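Local coordinates for protein tropomodulin (Caenorhabditis elegans, PDB 1PGV) that probably caps the pointed ends of actin filaments and so maintains their length and dynamics, here represented by its C-terminal leucine-rich-repeat domain, at residues 57-62 with 75-80; 117-122 with 162-167. All blocks are in the same frame, centred on the assembly; numbering follows the deposited sequence. Where two conformers were deposited one is given.

Interaction 1 of 2, residues 57-62 with 75-80; sequences ERIRSL and FSLANT
Leu62 and Phe75 make the closer of two apolar contacts between helix 56-66 and the segment that begins on strand 74-76. The leucine CD2 lies near the plane of the phenyl ring, at its edge, 3.9 Å from Phe75 CE1, and Leu62 CG stands 4.0 Å from Phe75 CZ. The two side chains pass alongside each other in opposite directions. With CG trans to the backbone nitrogen (chi1 -171°), Phe75 extends its ring from the strand toward the helix. Leu77 CD1 sits 3.7 Å above the ring centre, so Leu77, just past the strand, covers one face. Ile59, one helical turn before Leu62, adds a second, looser patch: its CG2 is 4.4 Å from Leu77 CD2, and its CD1 comes no nearer than 4.5 Å to Thr80 O. Leucine suits position 62 by bringing a methyl to the ring edge; isoleucine at 59 lays apolar methyls against the loop after the strand.

Polar bonding lies elsewhere. Thr80 OG1 donates to Leu77 O at 2.9 Å from above the carbonyl plane, tying the turn together; Asn108 ND2 also binds that oxygen. On the helix, in the conformer given, Ser61 OG donates to Arg58 O, while Arg58 NH1 pairs with Glu30. Because these polar atoms find partners within their own segment or elsewhere in the chain, the interface between the two rests on apolar packing.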
ATOM      1  N   GLU A  57      -1.716 -16.593  10.203  1.00 43.20           N
ATOM      2  CA  GLU A  57      -3.168 -16.660  10.139  1.00 41.76           C
ATOM      3  C   GLU A  57      -3.732 -15.403  10.791  1.00 39.38           C
ATOM      4  O   GLU A  57      -4.780 -14.898  10.390  1.00 38.31           O
ATOM      5  CB  GLU A  57      -3.687 -17.903  10.863  1.00 44.55           C
ATOM      6  CG  GLU A  57      -5.160 -18.181  10.611  1.00 48.10           C
ATOM      7  CD  GLU A  57      -5.631 -19.466  11.267  1.00 51.13           C
ATOM      8  OE1 GLU A  57      -4.963 -20.509  11.079  1.00 52.65           O
ATOM      9  OE2 GLU A  57      -6.669 -19.437  11.965  1.00 53.14           O
ATOM     10  N   ARG A  58      -3.023 -14.900  11.798  1.00 37.98           N
ATOM     11  CA  ARG A  58      -3.439 -13.687  12.497  1.00 37.32           C
ATOM     12  C   ARG A  58      -3.226 -12.473  11.594  1.00 35.67           C
ATOM     13  O   ARG A  58      -4.053 -11.559  11.552  1.00 34.22           O
ATOM     14  CB  ARG A  58      -2.641 -13.515  13.793  1.00 38.89           C
ATOM     15  CG  ARG A  58      -3.020 -14.482  14.908  1.00 41.81           C
ATOM     16  CD  ARG A  58      -4.402 -14.182  15.476  1.00 43.72           C
ATOM     17  NE  ARG A  58      -5.473 -14.480  14.532  1.00 45.89           N
ATOM     18  CZ  ARG A  58      -6.764 -14.276  14.777  1.00 46.37           C
ATOM     19  NH1 ARG A  58      -7.146 -13.767  15.941  1.00 46.11           N
ATOM     20  NH2 ARG A  58      -7.673 -14.587  13.863  1.00 46.08           N
ATOM     21  N   ILE A  59      -2.109 -12.463  10.876  1.00 34.96           N
ATOM     22  CA  ILE A  59      -1.819 -11.365   9.967  1.00 34.20           C
ATOM     23  C   ILE A  59      -2.883 -11.372   8.875  1.00 33.51           C
ATOM     24  O   ILE A  59      -3.379 -10.320   8.470  1.00 32.02           O
ATOM     25  CB  ILE A  59      -0.414 -11.505   9.344  1.00 35.72           C
ATOM     26  CG1 ILE A  59       0.644 -11.280  10.427  1.00 36.87           C
ATOM     27  CG2 ILE A  59      -0.242 -10.511   8.199  1.00 36.83           C
ATOM     28  CD1 ILE A  59       2.070 -11.389   9.945  1.00 38.26           C
ATOM     29  N   ARG A  60      -3.244 -12.564   8.406  1.00 32.39           N
ATOM     30  CA  ARG A  60      -4.272 -12.679   7.380  1.00 31.74           C
ATOM     31  C   ARG A  60      -5.608 -12.181   7.924  1.00 29.69           C
ATOM     32  O   ARG A  60      -6.356 -11.508   7.220  1.00 27.84           O
ATOM     33  CB  ARG A  60      -4.431 -14.131   6.922  1.00 35.11           C
ATOM     34  CG  ARG A  60      -3.355 -14.634   5.974  1.00 38.65           C
ATOM     35  CD  ARG A  60      -3.660 -16.074   5.560  1.00 42.83           C
ATOM     36  NE  ARG A  60      -2.801 -16.551   4.479  1.00 47.39           N
ATOM     37  CZ  ARG A  60      -2.886 -17.766   3.942  1.00 49.33           C
ATOM     38  NH1 ARG A  60      -3.791 -18.628   4.387  1.00 50.51           N
ATOM     39  NH2 ARG A  60      -2.072 -18.120   2.954  1.00 49.96           N
ATOM     40  N   SER A  61      -5.907 -12.515   9.176  1.00 28.81           N
ATOM     41  CA  SER A  61      -7.162 -12.087   9.786  1.00 27.12           C
ATOM     42  C   SER A  61      -7.172 -10.576  10.022  1.00 26.52           C
ATOM     43  O   SER A  61      -8.219  -9.933   9.939  1.00 25.41           O
ATOM     44  CB  SER A  61      -7.398 -12.835  11.103  1.00 28.37           C
ATOM     45  OG  SER A  61      -6.303 -12.679  11.987  0.50 29.76           O
ATOM     46  N   LEU A  62      -6.000 -10.016  10.308  1.00 25.83           N
ATOM     47  CA  LEU A  62      -5.869  -8.579  10.537  1.00 24.72           C
ATOM     48  C   LEU A  62      -6.177  -7.833   9.239  1.00 24.98           C
ATOM     49  O   LEU A  62      -6.964  -6.886   9.222  1.00 24.57           O
ATOM     50  CB  LEU A  62      -4.450  -8.245  10.998  1.00 25.08           C
ATOM     51  CG  LEU A  62      -4.133  -6.758  11.202  1.00 24.66           C
ATOM     52  CD1 LEU A  62      -4.994  -6.192  12.335  1.00 24.95           C
ATOM     53  CD2 LEU A  62      -2.657  -6.593  11.519  1.00 24.81           C
ATOM     54  N   PHE A  75      -1.720   1.798   7.528  1.00 19.26           N
ATOM     55  CA  PHE A  75      -1.553   0.380   7.806  1.00 19.45           C
ATOM     56  C   PHE A  75      -0.124   0.023   7.424  1.00 18.93           C
ATOM     57  O   PHE A  75       0.253   0.096   6.256  1.00 18.49           O
ATOM     58  CB  PHE A  75      -2.568  -0.431   6.992  1.00 19.50           C
ATOM     59  CG  PHE A  75      -2.632  -1.889   7.367  1.00 21.58           C
ATOM     60  CD1 PHE A  75      -2.206  -2.324   8.619  1.00 23.50           C
ATOM     61  CD2 PHE A  75      -3.155  -2.823   6.477  1.00 22.98           C
ATOM     62  CE1 PHE A  75      -2.303  -3.669   8.981  1.00 24.20           C
ATOM     63  CE2 PHE A  75      -3.257  -4.171   6.830  1.00 24.71           C
ATOM     64  CZ  PHE A  75      -2.830  -4.591   8.084  1.00 25.52           C
ATOM     65  N   SER A  76       0.683  -0.333   8.420  1.00 20.32           N
ATOM     66  CA  SER A  76       2.079  -0.659   8.167  1.00 20.58           C
ATOM     67  C   SER A  76       2.430  -2.063   8.644  1.00 21.32           C
ATOM     68  O   SER A  76       2.166  -2.427   9.793  1.00 19.73           O
ATOM     69  CB  SER A  76       2.986   0.363   8.856  1.00 21.68           C
ATOM     70  OG  SER A  76       4.325   0.241   8.412  0.50 23.68           O
ATOM     71  N   LEU A  77       3.021  -2.844   7.743  1.00 21.52           N
ATOM     72  CA  LEU A  77       3.425  -4.216   8.039  1.00 23.70           C
ATOM     73  C   LEU A  77       4.851  -4.420   7.551  1.00 23.11           C
ATOM     74  O   LEU A  77       5.189  -5.482   7.021  1.00 24.55           O
ATOM     75  CB  LEU A  77       2.523  -5.223   7.320  1.00 24.79           C
ATOM     76  CG  LEU A  77       1.009  -5.034   7.293  1.00 26.70           C
ATOM     77  CD1 LEU A  77       0.648  -3.927   6.309  1.00 26.19           C
ATOM     78  CD2 LEU A  77       0.348  -6.345   6.869  1.00 26.90           C
ATOM     79  N   ALA A  78       5.683  -3.400   7.716  1.00 23.05           N
ATOM     80  CA  ALA A  78       7.069  -3.478   7.283  1.00 23.48           C
ATOM     81  C   ALA A  78       7.847  -4.485   8.117  1.00 23.92           C
ATOM     82  O   ALA A  78       7.638  -4.608   9.322  1.00 23.42           O
ATOM     83  CB  ALA A  78       7.732  -2.107   7.381  1.00 22.85           C
ATOM     84  N   ASN A  79       8.743  -5.210   7.459  1.00 24.11           N
ATOM     85  CA  ASN A  79       9.576  -6.190   8.136  1.00 26.01           C
ATOM     86  C   ASN A  79       8.798  -7.121   9.065  1.00 26.07           C
ATOM     87  O   ASN A  79       9.086  -7.207  10.259  1.00 27.83           O
ATOM     88  CB  ASN A  79      10.672  -5.464   8.916  1.00 26.50           C
ATOM     89  CG  ASN A  79      11.734  -6.402   9.443  1.00 28.45           C
ATOM     90  OD1 ASN A  79      12.245  -7.254   8.710  1.00 28.11           O
ATOM     91  ND2 ASN A  79      12.088  -6.242  10.715  1.00 28.14           N
ATOM     92  N   THR A  80       7.801  -7.808   8.512  1.00 24.90           N
ATOM     93  CA  THR A  80       7.001  -8.757   9.279  1.00 24.56           C
ATOM     94  C   THR A  80       7.171 -10.145   8.663  1.00 23.85           C
ATOM     95  O   THR A  80       6.435 -11.073   8.991  1.00 25.15           O
ATOM     96  CB  THR A  80       5.506  -8.395   9.260  1.00 25.09           C
ATOM     97  OG1 THR A  80       5.075  -8.206   7.908  1.00 23.67           O
ATOM     98  CG2 THR A  80       5.256  -7.118  10.058  1.00 24.34           C
TER

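Interaction 2 of 2, residues 117-122 with 162-167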
ATOM      1  N   ARG A 117       0.197  -5.914  -8.778  1.00 16.31           N
ATOM      2  CA  ARG A 117      -1.242  -6.030  -8.593  1.00 17.48           C
ATOM      3  C   ARG A 117      -1.717  -5.076  -7.493  1.00 17.19           C
ATOM      4  O   ARG A 117      -2.768  -4.452  -7.620  1.00 17.18           O
ATOM      5  CB  ARG A 117      -1.622  -7.467  -8.236  1.00 20.03           C
ATOM      6  CG  ARG A 117      -1.361  -8.464  -9.360  1.00 24.79           C
ATOM      7  CD  ARG A 117      -1.691  -9.882  -8.910  1.00 30.85           C
ATOM      8  NE  ARG A 117      -3.106 -10.025  -8.585  1.00 36.25           N
ATOM      9  CZ  ARG A 117      -3.608 -11.005  -7.839  1.00 39.27           C
ATOM     10  NH1 ARG A 117      -2.807 -11.936  -7.334  1.00 40.34           N
ATOM     11  NH2 ARG A 117      -4.912 -11.054  -7.599  1.00 40.97           N
ATOM     12  N   LEU A 118      -0.938  -4.958  -6.422  1.00 16.92           N
ATOM     13  CA  LEU A 118      -1.316  -4.062  -5.327  1.00 15.76           C
ATOM     14  C   LEU A 118      -1.385  -2.611  -5.818  1.00 14.98           C
ATOM     15  O   LEU A 118      -2.340  -1.889  -5.513  1.00 14.92           O
ATOM     16  CB  LEU A 118      -0.321  -4.174  -4.167  1.00 17.30           C
ATOM     17  CG  LEU A 118      -0.226  -5.538  -3.468  1.00 17.86           C
ATOM     18  CD1 LEU A 118       0.817  -5.460  -2.366  1.00 19.32           C
ATOM     19  CD2 LEU A 118      -1.581  -5.947  -2.909  1.00 16.54           C
ATOM     20  N   LEU A 119      -0.382  -2.181  -6.577  1.00 14.73           N
ATOM     21  CA  LEU A 119      -0.377  -0.817  -7.105  1.00 14.96           C
ATOM     22  C   LEU A 119      -1.506  -0.586  -8.102  1.00 14.80           C
ATOM     23  O   LEU A 119      -2.117   0.477  -8.126  1.00 16.85           O
ATOM     24  CB  LEU A 119       0.964  -0.491  -7.771  1.00 15.55           C
ATOM     25  CG  LEU A 119       1.996   0.261  -6.932  1.00 18.43           C
ATOM     26  CD1 LEU A 119       3.296   0.370  -7.709  1.00 18.97           C
ATOM     27  CD2 LEU A 119       1.465   1.658  -6.589  1.00 16.02           C
ATOM     28  N   ARG A 120      -1.802  -1.577  -8.936  1.00 15.56           N
ATOM     29  CA  ARG A 120      -2.876  -1.391  -9.894  1.00 15.52           C
ATOM     30  C   ARG A 120      -4.218  -1.298  -9.158  1.00 16.20           C
ATOM     31  O   ARG A 120      -5.127  -0.584  -9.588  1.00 16.59           O
ATOM     32  CB  ARG A 120      -2.885  -2.544 -10.912  1.00 17.50           C
ATOM     33  CG  ARG A 120      -3.813  -2.320 -12.099  1.00 19.57           C
ATOM     34  CD  ARG A 120      -3.305  -3.079 -13.326  1.00 19.13           C
ATOM     35  NE  ARG A 120      -2.150  -2.432 -13.947  1.00 16.97           N
ATOM     36  CZ  ARG A 120      -2.235  -1.518 -14.912  1.00 16.19           C
ATOM     37  NH1 ARG A 120      -3.423  -1.144 -15.368  1.00 17.43           N
ATOM     38  NH2 ARG A 120      -1.138  -0.990 -15.435  1.00 19.01           N
ATOM     39  N   SER A 121      -4.337  -1.993  -8.034  1.00 14.72           N
ATOM     40  CA  SER A 121      -5.578  -1.962  -7.267  1.00 15.31           C
ATOM     41  C   SER A 121      -5.840  -0.602  -6.621  1.00 15.70           C
ATOM     42  O   SER A 121      -6.972  -0.299  -6.262  1.00 16.38           O
ATOM     43  CB  SER A 121      -5.575  -3.050  -6.190  1.00 17.68           C
ATOM     44  OG  SER A 121      -4.560  -2.832  -5.228  0.50 21.25           O
ATOM     45  N   THR A 122      -4.797   0.207  -6.487  1.00 13.56           N
ATOM     46  CA  THR A 122      -4.942   1.536  -5.877  1.00 15.09           C
ATOM     47  C   THR A 122      -5.826   2.448  -6.730  1.00 14.79           C
ATOM     48  O   THR A 122      -6.297   3.494  -6.266  1.00 13.83           O
ATOM     49  CB  THR A 122      -3.574   2.231  -5.696  1.00 16.58           C
ATOM     50  OG1 THR A 122      -3.007   2.527  -6.980  1.00 15.02           O
ATOM     51  CG2 THR A 122      -2.617   1.334  -4.913  1.00 15.86           C
ATOM     52  N   VAL A 162       5.852   6.811  -3.753  1.00 16.30           N
ATOM     53  CA  VAL A 162       5.862   5.398  -4.110  1.00 17.30           C
ATOM     54  C   VAL A 162       7.256   4.859  -3.817  1.00 16.37           C
ATOM     55  O   VAL A 162       8.231   5.211  -4.488  1.00 17.63           O
ATOM     56  CB  VAL A 162       5.522   5.194  -5.601  1.00 17.09           C
ATOM     57  CG1 VAL A 162       5.677   3.711  -5.985  1.00 18.83           C
ATOM     58  CG2 VAL A 162       4.097   5.649  -5.864  1.00 19.18           C
ATOM     59  N   GLY A 163       7.336   4.025  -2.786  1.00 15.58           N
ATOM     60  CA  GLY A 163       8.604   3.454  -2.380  1.00 17.86           C
ATOM     61  C   GLY A 163       8.924   2.199  -3.163  1.00 16.79           C
ATOM     62  O   GLY A 163       8.776   1.085  -2.659  1.00 18.83           O
ATOM     63  N   ILE A 164       9.360   2.404  -4.398  1.00 16.79           N
ATOM     64  CA  ILE A 164       9.728   1.322  -5.309  1.00 18.25           C
ATOM     65  C   ILE A 164      10.917   1.797  -6.123  1.00 18.53           C
ATOM     66  O   ILE A 164      10.952   2.948  -6.564  1.00 18.81           O
ATOM     67  CB  ILE A 164       8.579   0.991  -6.272  1.00 18.75           C
ATOM     68  CG1 ILE A 164       7.424   0.369  -5.490  1.00 20.13           C
ATOM     69  CG2 ILE A 164       9.081   0.073  -7.395  1.00 19.29           C
ATOM     70  CD1 ILE A 164       6.247  -0.039  -6.340  1.00 25.36           C
ATOM     71  N   SER A 165      11.895   0.919  -6.318  1.00 18.88           N
ATOM     72  CA  SER A 165      13.076   1.273  -7.084  1.00 20.14           C
ATOM     73  C   SER A 165      12.947   0.721  -8.498  1.00 20.46           C
ATOM     74  O   SER A 165      12.851  -0.489  -8.686  1.00 23.00           O
ATOM     75  CB  SER A 165      14.324   0.712  -6.405  1.00 21.39           C
ATOM     76  OG  SER A 165      15.504   1.073  -7.103  0.50 24.21           O
ATOM     77  N   PHE A 166      12.924   1.620  -9.479  1.00 19.52           N
ATOM     78  CA  PHE A 166      12.802   1.248 -10.888  1.00 19.02           C
ATOM     79  C   PHE A 166      14.162   1.281 -11.572  1.00 19.58           C
ATOM     80  O   PHE A 166      14.986   2.154 -11.297  1.00 21.31           O
ATOM     81  CB  PHE A 166      11.864   2.215 -11.615  1.00 18.16           C
ATOM     82  CG  PHE A 166      10.442   2.164 -11.140  1.00 19.27           C
ATOM     83  CD1 PHE A 166       9.545   1.245 -11.681  1.00 18.87           C
ATOM     84  CD2 PHE A 166       9.993   3.032 -10.145  1.00 19.61           C
ATOM     85  CE1 PHE A 166       8.224   1.190 -11.241  1.00 19.87           C
ATOM     86  CE2 PHE A 166       8.673   2.985  -9.700  1.00 18.69           C
ATOM     87  CZ  PHE A 166       7.786   2.066 -10.246  1.00 17.14           C
ATOM     88  N   ALA A 167      14.397   0.324 -12.466  1.00 18.97           N
ATOM     89  CA  ALA A 167      15.654   0.275 -13.202  1.00 16.54           C
ATOM     90  C   ALA A 167      15.437   0.961 -14.549  1.00 18.53           C
ATOM     91  O   ALA A 167      16.367   1.494 -15.151  1.00 17.13           O
ATOM     92  CB  ALA A 167      16.092  -1.187 -13.408  1.00 17.02           C
TER
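Leu119 meets Ile164 through their terminal methyls. Just before it in 117-122, Leu118 points to another side of the helix and packs on Leu90 of helix 90-96, so successive leucines serve different neighbours. Leu119 itself reaches Val162 on the last strand and Ile164 just after it. With Ile164 it meets tip to tip, CD1 against CD1 at 3.3 Å, tighter than normal carbon contact, and the leucine chi1 of -97° lies away from a staggered value. The same methyl is 4.5 Å from Val162 CG1. Ile164 keeps CG1 trans to its carbonyl carbon (chi1 -68°), which sends CD1 to the helix while CG2 rests 3.7 Å above a face of the Phe166 ring, toward its rim. Between the two β-branched residues, Gly163 centres an inverse gamma turn.

Farther along, the side chain of Ser121 touches Ile94 and Glu95 of helix 90-96. Thr122 OG1 donates to Leu119 O at 2.5 Å, in the carbonyl plane with a C=O...donor angle of 151°; threonine suits the place because its hydroxyl can bond back to a carbonyl three residues earlier. Met149 of helix 143-155 touches both Leu119 and Ile164, joining them to the next helix. Aliphatic side chains from a helix, from the end of a parallel strand and from the loop after it pack together here, as in the α/β core of a leucine-rich-repeat domain.

Overall arrangement
Interactions 1 and 2 lie on opposite sides of the chain's centre, their own centres 19 Å apart and their nearest atoms about 9 Å apart. They follow one another along the chain, and both reach the same parallel sheet, whose strands are in sequential order. Interaction 1 belongs to the beta-alpha-beta unit of strand 45-47, helix 56-66 and strand 74-76, near the start of the sheet. Interaction 2 joins helix 112-121 to the end of strand 161-163, at the other edge, and the loop after it, beside helix 169-190. Helix 90-96 packs on residues from the segments of both. Helix-to-strand packing thus recurs along the sheet of this C-terminal domain, as expected of a fold built from repeated units.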